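Local structure of nuclear import protein MOG1 (Saccharomyces cerevisiae, 1JHS) at residues F76-E79 / D80-L84; V168-L171 / L172-V176. The protein binds the small GTPase Ran (Gsp1 in yeast) and takes part in Ran-dependent nuclear protein import and export of poly(A)+ mRNA. The protein carries 1 engineered substitution. One frame throughout, in Å; residues are numbered along the deposited sequence.

Contact 1 of 2, residues F76-E79 / D80-L84; sequences FHVE and DLTEL
F76 to D80, V78 to T82 and E79 to E83 are joined by i to i+4 backbone hydrogen bonds of helix 70-83, the T82 N to V78 O bond measuring 2.9 Å, while that from L81 N to H77 O is weak. On the outer side the carboxylate of D80 leans over the preceding turn, its OD2 3.4 Å from CE2 of F76, with ring and carboxylate planes 70° apart. Two waters tie this acid down. One donates to F76 O and to D80 OD1; the other donates to D80 OD2 and lies 2.8 Å from H77 ND1. The other ring nitrogen of H77, NE2, is hydrogen-bonded to D139 on strand 138-147. T82 turns its hydroxyl back along the helix: with chi1 at 55°, OG1 sits between backbone N and carbonyl carbon, within reach of both V78 O at 3.1 Å and E79 O at 3.2 Å. The same rotation sets T82 CG2 4.0 Å from CG1 of V78, and both residues touch W90 on strand 87-99. E79 bends at chi2 and gives OE1 to the indole N-H of W90. Its OE2 is modelled 2.5 Å from OE2 of E83, the two carboxylate planes being 62° apart, although the fit there is strained and the detail doubtful. If the approach is real, one of the two acids probably carries a proton. The firmer polar links are the E79-W90 bond, which ties the helix to the sheet, and the waters that connect D80 to F76 O and H77 ND1.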
loop_
_atom_site.group_PDB
_atom_site.type_symbol
_atom_site.label_atom_id
_atom_site.label_comp_id
_atom_site.label_asym_id
_atom_site.label_seq_id
_atom_site.Cartn_x
_atom_site.Cartn_y
_atom_site.Cartn_z
ATOM N N PHE A 76 2.236 -10.381 9.281
ATOM C CA PHE A 76 0.901 -10.752 9.708
ATOM C C PHE A 76 -0.134 -9.932 8.940
ATOM O O PHE A 76 -1.138 -10.472 8.456
ATOM C CB PHE A 76 0.747 -10.481 11.214
ATOM C CG PHE A 76 -0.660 -10.691 11.731
ATOM C CD1 PHE A 76 -1.074 -11.934 12.180
ATOM C CD2 PHE A 76 -1.581 -9.641 11.717
ATOM C CE1 PHE A 76 -2.391 -12.137 12.606
ATOM C CE2 PHE A 76 -2.906 -9.836 12.142
ATOM C CZ PHE A 76 -3.307 -11.083 12.584
ATOM N N HIS A 77 0.107 -8.616 8.836
ATOM C CA HIS A 77 -0.832 -7.752 8.144
ATOM C C HIS A 77 -0.838 -7.982 6.656
ATOM O O HIS A 77 -1.874 -7.805 6.008
ATOM C CB HIS A 77 -0.548 -6.286 8.455
ATOM C CG HIS A 77 -0.953 -5.895 9.840
ATOM N ND1 HIS A 77 -2.270 -5.890 10.251
ATOM C CD2 HIS A 77 -0.221 -5.532 10.918
ATOM C CE1 HIS A 77 -2.330 -5.543 11.526
ATOM N NE2 HIS A 77 -1.100 -5.320 11.956
ATOM N N VAL A 78 0.313 -8.359 6.115
ATOM C CA VAL A 78 0.391 -8.671 4.680
ATOM C C VAL A 78 -0.465 -9.921 4.410
ATOM O O VAL A 78 -1.234 -9.968 3.429
ATOM C CB VAL A 78 1.869 -8.966 4.231
ATOM C CG1 VAL A 78 1.871 -9.505 2.778
ATOM C CG2 VAL A 78 2.698 -7.675 4.252
ATOM N N GLU A 79 -0.315 -10.932 5.271
ATOM C CA GLU A 79 -1.062 -12.191 5.114
ATOM C C GLU A 79 -2.566 -11.915 5.076
ATOM O O GLU A 79 -3.285 -12.457 4.224
ATOM C CB GLU A 79 -0.717 -13.163 6.258
ATOM C CG GLU A 79 -1.422 -14.530 6.191
ATOM C CD GLU A 79 -1.033 -15.372 4.974
ATOM O OE1 GLU A 79 0.078 -15.199 4.433
ATOM O OE2 GLU A 79 -1.842 -16.234 4.560
ATOM N N ASP A 80 -3.052 -11.063 5.980
ATOM C CA ASP A 80 -4.483 -10.738 5.978
ATOM C C ASP A 80 -4.943 -10.155 4.648
ATOM O O ASP A 80 -6.062 -10.424 4.191
ATOM C CB ASP A 80 -4.824 -9.761 7.100
ATOM C CG ASP A 80 -4.842 -10.428 8.459
ATOM O OD1 ASP A 80 -4.713 -11.665 8.516
ATOM O OD2 ASP A 80 -4.986 -9.722 9.483
ATOM N N LEU A 81 -4.101 -9.340 4.023
ATOM C CA LEU A 81 -4.447 -8.745 2.733
ATOM C C LEU A 81 -4.378 -9.747 1.575
ATOM O O LEU A 81 -5.248 -9.771 0.695
ATOM C CB LEU A 81 -3.500 -7.585 2.407
ATOM C CG LEU A 81 -3.613 -6.269 3.175
ATOM C CD1 LEU A 81 -2.314 -5.470 2.971
ATOM C CD2 LEU A 81 -4.823 -5.453 2.671
ATOM N N THR A 82 -3.334 -10.563 1.549
ATOM C CA THR A 82 -3.177 -11.498 0.452
ATOM C C THR A 82 -4.130 -12.684 0.549
ATOM O O THR A 82 -4.653 -13.145 -0.462
ATOM C CB THR A 82 -1.727 -12.015 0.391
ATOM O OG1 THR A 82 -1.374 -12.560 1.667
ATOM C CG2 THR A 82 -0.749 -10.867 0.061
ATOM N N GLU A 83 -4.364 -13.176 1.759
ATOM C CA GLU A 83 -5.248 -14.332 1.915
ATOM C C GLU A 83 -6.626 -14.132 1.315
ATOM O O GLU A 83 -7.270 -15.092 0.905
ATOM C CB GLU A 83 -5.397 -14.727 3.387
ATOM C CG GLU A 83 -4.446 -15.822 3.807
ATOM C CD GLU A 83 -4.777 -16.426 5.163
ATOM O OE1 GLU A 83 -5.972 -16.759 5.377
ATOM O OE2 GLU A 83 -3.850 -16.593 6.010
ATOM N N LEU A 84 -7.085 -12.887 1.266
ATOM C CA LEU A 84 -8.407 -12.609 0.719
ATOM C C LEU A 84 -8.486 -12.834 -0.790
ATOM O O LEU A 84 -9.588 -13.008 -1.340
ATOM C CB LEU A 84 -8.811 -11.168 1.026
ATOM C CG LEU A 84 -8.990 -10.797 2.501
ATOM C CD1 LEU A 84 -9.572 -9.398 2.564
ATOM C CD2 LEU A 84 -9.915 -11.784 3.204
HETATM O O HOH W 1 -2.578 -12.706 9.151
HETATM O O HOH W 2 -4.494 -7.293 9.426
#

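Contact 2 of 2, residues V168-L171 / L172-V176; sequences VYQL and LQEMV
Y169 and Q173 stack one turn apart on helix 163-178. Q173 CG lies over a face of the phenol ring, 4.2 Å from its centroid in a CH-pi contact, and the amide beyond it follows the ring outward, its plane 28° from that of the ring and its CD 3.6 Å from Y169 CE2. The two polar ends reach the same place without bonding to each other: Y169 OH is hydrogen-bonded to D96 and T105, and Q173 NE2 to T105, so both polar ends are satisfied by strands 87-99 and 103-113, with T105 shared.

A second polar pair joins Q170 to E174. The chains run side by side and point the same way, and Q170 NE2 donates to E174 OE1 at 3.0 Å with an N-H...O angle of 158°. The carboxylate oxygen is met nearly along its C-O axis and lies close to the plane of the amide, although amide and carboxylate planes are turned 49° apart.

Apolar contacts occupy the remaining flanks. The ring of Y169 leans forward along the helix, so that its CD1 comes to 4.1 Å from L172 CD2. L171 CD1 meets M175 CG at 3.9 Å. V168, L171 and L172 all rest on I144 of strand 138-147.

Backbone bonds run without a break from L172 N to V168 O, at 2.8 Å, through M175 N to L171 O, at 2.9 Å. The whole is a regular amphipathic alpha-helix packed on a beta-sheet: leucines and valine meet strand 138-147, the tyrosine-glutamine stack is fastened to strands 87-99 and 103-113 at the edge of the sheet, and the Q170-E174 pair lies along another flank.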
loop_
_atom_site.group_PDB
_atom_site.type_symbol
_atom_site.label_atom_id
_atom_site.label_comp_id
_atom_site.label_asym_id
_atom_site.label_seq_id
_atom_site.Cartn_x
_atom_site.Cartn_y
_atom_site.Cartn_z
ATOM N N VAL A 168 6.184 2.873 -7.353
ATOM C CA VAL A 168 5.193 2.656 -6.303
ATOM C C VAL A 168 5.867 2.522 -4.927
ATOM O O VAL A 168 5.382 3.041 -3.930
ATOM C CB VAL A 168 4.353 1.400 -6.609
ATOM C CG1 VAL A 168 3.533 0.971 -5.366
ATOM C CG2 VAL A 168 3.433 1.722 -7.794
ATOM N N TYR A 169 7.010 1.855 -4.888
ATOM C CA TYR A 169 7.698 1.690 -3.615
ATOM C C TYR A 169 8.203 3.033 -3.115
ATOM O O TYR A 169 8.219 3.282 -1.911
ATOM C CB TYR A 169 8.859 0.704 -3.743
ATOM C CG TYR A 169 9.388 0.273 -2.398
ATOM C CD1 TYR A 169 8.581 -0.435 -1.503
ATOM C CD2 TYR A 169 10.708 0.538 -2.030
ATOM C CE1 TYR A 169 9.094 -0.886 -0.273
ATOM C CE2 TYR A 169 11.221 0.104 -0.805
ATOM C CZ TYR A 169 10.410 -0.612 0.058
ATOM O OH TYR A 169 10.936 -1.071 1.244
ATOM N N GLN A 170 8.622 3.908 -4.023
ATOM C CA GLN A 170 9.084 5.217 -3.581
ATOM C C GLN A 170 7.887 5.980 -2.993
ATOM O O GLN A 170 7.986 6.604 -1.938
ATOM C CB GLN A 170 9.679 6.018 -4.736
ATOM C CG GLN A 170 10.226 7.351 -4.267
ATOM C CD GLN A 170 10.904 8.125 -5.383
ATOM O OE1 GLN A 170 11.347 7.534 -6.387
ATOM N NE2 GLN A 170 11.002 9.444 -5.214
ATOM N N LEU A 171 6.744 5.905 -3.668
ATOM C CA LEU A 171 5.533 6.570 -3.163
ATOM C C LEU A 171 5.196 6.041 -1.778
ATOM O O LEU A 171 4.928 6.805 -0.856
ATOM C CB LEU A 171 4.350 6.316 -4.110
ATOM C CG LEU A 171 2.951 6.628 -3.580
ATOM C CD1 LEU A 171 2.831 8.119 -3.231
ATOM C CD2 LEU A 171 1.914 6.251 -4.652
ATOM N N LEU A 172 5.221 4.720 -1.637
ATOM C CA LEU A 172 4.892 4.076 -0.360
ATOM C C LEU A 172 5.784 4.614 0.758
ATOM O O LEU A 172 5.304 4.975 1.843
ATOM C CB LEU A 172 5.065 2.563 -0.477
ATOM C CG LEU A 172 4.640 1.760 0.771
ATOM C CD1 LEU A 172 3.098 1.754 0.908
ATOM C CD2 LEU A 172 5.189 0.314 0.637
ATOM N N GLN A 173 7.086 4.673 0.502
ATOM C CA GLN A 173 8.004 5.174 1.507
ATOM C C GLN A 173 7.765 6.652 1.813
ATOM O O GLN A 173 7.864 7.073 2.968
ATOM C CB GLN A 173 9.448 4.880 1.082
ATOM C CG GLN A 173 9.746 3.362 1.159
ATOM C CD GLN A 173 11.221 3.006 1.254
ATOM O OE1 GLN A 173 12.045 3.495 0.461
ATOM N NE2 GLN A 173 11.568 2.123 2.224
ATOM N N GLU A 174 7.436 7.442 0.790
ATOM C CA GLU A 174 7.151 8.872 1.025
ATOM C C GLU A 174 5.884 9.037 1.875
ATOM O O GLU A 174 5.818 9.931 2.716
ATOM C CB GLU A 174 7.004 9.640 -0.292
ATOM C CG GLU A 174 8.304 9.670 -1.128
ATOM C CD GLU A 174 8.270 10.695 -2.257
ATOM O OE1 GLU A 174 9.192 10.666 -3.106
ATOM O OE2 GLU A 174 7.337 11.541 -2.298
ATOM N N MET A 175 4.878 8.188 1.649
ATOM C CA MET A 175 3.656 8.247 2.447
ATOM C C MET A 175 3.973 7.955 3.908
ATOM O O MET A 175 3.412 8.580 4.827
ATOM C CB MET A 175 2.633 7.225 1.940
ATOM C CG MET A 175 2.085 7.565 0.541
ATOM S SD MET A 175 0.701 6.474 0.150
ATOM C CE MET A 175 -0.593 7.128 1.264
ATOM N N VAL A 176 4.886 7.017 4.130
ATOM C CA VAL A 176 5.267 6.665 5.496
ATOM C C VAL A 176 6.050 7.790 6.152
ATOM O O VAL A 176 5.787 8.150 7.307
ATOM C CB VAL A 176 6.110 5.376 5.498
ATOM C CG1 VAL A 176 6.777 5.150 6.878
ATOM C CG2 VAL A 176 5.210 4.197 5.128
#

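Overall arrangement
Contacts 1 and 2 each lie within a single helix, 70-83 and 163-178, and come in series along the chain. Their centres are about 19 Å apart and fall on opposite sides of the centre of the chain; the nearest atoms are about 9 Å apart, so the two do not touch. What relates them is the seven-stranded antiparallel sheet: residues of both reach strands 87-99 and 138-147, contact 1 through W90 and V141, contact 2 through D96 and I144. The sheet is thus held between the two helices, contact 2 being the more buried.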